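Local atomic coordinates of pmbA-related protein (Thermotoga maritima, PDB entry 1VL4), a protein that is of uncertain function but belongs to the peptidase U62 (PmbA/TldD) family and may act as a metallopeptidase. Residues 21-26 with 31-36. Residues are numbered along the deposited sequence; the frame is centred on the assembly and turned at random.
Sequences RLFALA and VEVQIS
Ile35 and Val33, alternate residues on one side of strand 32-48, meet Leu22, Phe23 and Ala26 of helix 15-29. The CD1 methyl of Ile35 lies between two helix side chains: it presses on Leu22 CD1 at 3.4 Å, tighter than usual for two methyls, and reaches Phe23 CE1 at 3.7 Å. Its chain is extended about CB-CG1, CD1 lying anti to CA (chi2 161°), which carries that methyl out to the helix; the unbranched arm of isoleucine suits the wider part of the gap. Val33, shorter, suits the place facing Ala26. Its CG1, set between the backbone N and carbonyl carbon (chi1 70°), touches Ala26 CB at 3.7 Å and Phe23 CD1 at 3.5 Å, and alanine's single methyl lets the two backbones close in. Phe23 starts out along the flank of the helix, but its long flat ring brings the CD1-CE1 side obliquely against both strand methyls; an alanine here would probably leave Val33 CG1 and Ile35 CD1 without this cover and open a gap beside them. Where the chain turns back, Val31 N donates to Ala26 O (3.2 Å, 167° at the hydrogen), approaching from above the carbonyl plane. The axes of the two short segments come within 7.7 Å of each other and run nearly antiparallel; the helix turns back into the strand and packs against the antiparallel sheet to which that strand belongs. Strands 51-69 and 148-167 flank strand 32-48, Ile65 of strand 51-69 and Phe88 of helix 84-93 pack on Leu22, and Thr166 and Thr168 border Phe23.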
# COMPACT_ATOMS: atom_id res chain seq x y z
N ARG A 21 9.71 -30.19 16.36
CA ARG A 21 9.87 -31.01 15.16
C ARG A 21 10.92 -30.35 14.26
O ARG A 21 11.82 -31.00 13.76
CB ARG A 21 8.56 -31.13 14.37
CG ARG A 21 7.43 -32.06 14.92
CD ARG A 21 7.62 -33.57 14.60
NE ARG A 21 7.85 -33.97 13.19
CZ ARG A 21 9.05 -34.15 12.61
NH1 ARG A 21 10.18 -33.92 13.28
NH2 ARG A 21 9.11 -34.54 11.33
N LEU A 22 10.75 -29.04 14.05
CA LEU A 22 11.65 -28.26 13.20
C LEU A 22 13.10 -28.26 13.69
O LEU A 22 14.02 -28.45 12.87
CB LEU A 22 11.17 -26.81 13.09
CG LEU A 22 10.00 -26.52 12.14
CD1 LEU A 22 9.73 -25.02 12.21
CD2 LEU A 22 10.30 -26.94 10.71
N PHE A 23 13.32 -28.06 15.00
CA PHE A 23 14.68 -28.14 15.55
C PHE A 23 15.32 -29.52 15.38
O PHE A 23 16.50 -29.65 15.08
CB PHE A 23 14.69 -27.77 17.03
CG PHE A 23 14.56 -26.30 17.31
CD1 PHE A 23 14.01 -25.39 16.38
CD2 PHE A 23 14.99 -25.81 18.52
CE1 PHE A 23 13.90 -24.03 16.71
CE2 PHE A 23 14.89 -24.48 18.85
CZ PHE A 23 14.35 -23.59 17.96
N ALA A 24 14.54 -30.58 15.55
CA ALA A 24 15.04 -31.93 15.33
C ALA A 24 15.43 -32.14 13.84
O ALA A 24 16.51 -32.66 13.52
CB ALA A 24 13.96 -32.93 15.76
N LEU A 25 14.58 -31.68 12.93
CA LEU A 25 14.91 -31.72 11.50
C LEU A 25 16.18 -30.98 11.18
O LEU A 25 16.98 -31.46 10.40
CB LEU A 25 13.77 -31.16 10.65
CG LEU A 25 12.63 -32.13 10.39
CD1 LEU A 25 11.36 -31.37 10.09
CD2 LEU A 25 12.99 -33.06 9.26
N ALA A 26 16.37 -29.82 11.79
CA ALA A 26 17.57 -29.01 11.55
C ALA A 26 18.84 -29.77 11.88
O ALA A 26 19.78 -29.90 11.05
CB ALA A 26 17.52 -27.70 12.37
N VAL A 31 21.81 -28.08 9.42
CA VAL A 31 21.51 -26.66 9.28
C VAL A 31 21.04 -26.07 10.60
O VAL A 31 20.74 -26.81 11.55
CB VAL A 31 20.43 -26.45 8.17
CG1 VAL A 31 20.90 -27.08 6.87
CG2 VAL A 31 19.07 -27.01 8.57
N GLU A 32 20.99 -24.73 10.68
CA GLU A 32 20.36 -24.08 11.79
C GLU A 32 18.95 -23.72 11.31
O GLU A 32 18.71 -23.63 10.10
CB GLU A 32 21.08 -22.80 12.24
CG GLU A 32 22.58 -22.95 12.43
CD GLU A 32 22.94 -23.86 13.57
OE1 GLU A 32 22.06 -24.20 14.39
OE2 GLU A 32 24.12 -24.26 13.64
N VAL A 33 18.02 -23.58 12.24
CA VAL A 33 16.69 -23.05 11.93
C VAL A 33 16.29 -21.99 12.93
O VAL A 33 16.68 -22.01 14.13
CB VAL A 33 15.61 -24.19 11.80
CG1 VAL A 33 15.31 -24.83 13.16
CG2 VAL A 33 14.36 -23.68 11.16
N GLN A 34 15.55 -21.00 12.40
CA GLN A 34 14.96 -19.93 13.17
C GLN A 34 13.49 -19.80 12.83
O GLN A 34 13.10 -19.85 11.66
CB GLN A 34 15.69 -18.62 12.95
CG GLN A 34 15.12 -17.45 13.69
CD GLN A 34 16.08 -16.25 13.65
OE1 GLN A 34 17.04 -16.16 14.42
NE2 GLN A 34 15.87 -15.38 12.67
N ILE A 35 12.68 -19.66 13.87
CA ILE A 35 11.25 -19.57 13.75
C ILE A 35 10.78 -18.27 14.40
O ILE A 35 11.09 -17.98 15.56
CB ILE A 35 10.53 -20.76 14.42
CG1 ILE A 35 11.12 -22.07 13.98
CG2 ILE A 35 9.02 -20.67 14.10
CD1 ILE A 35 10.77 -23.21 14.92
N SER A 36 10.08 -17.47 13.62
CA SER A 36 9.53 -16.23 14.08
C SER A 36 7.98 -16.36 14.00
O SER A 36 7.39 -16.77 12.98
CB SER A 36 10.03 -15.06 13.23
OG SER A 36 11.44 -14.99 13.26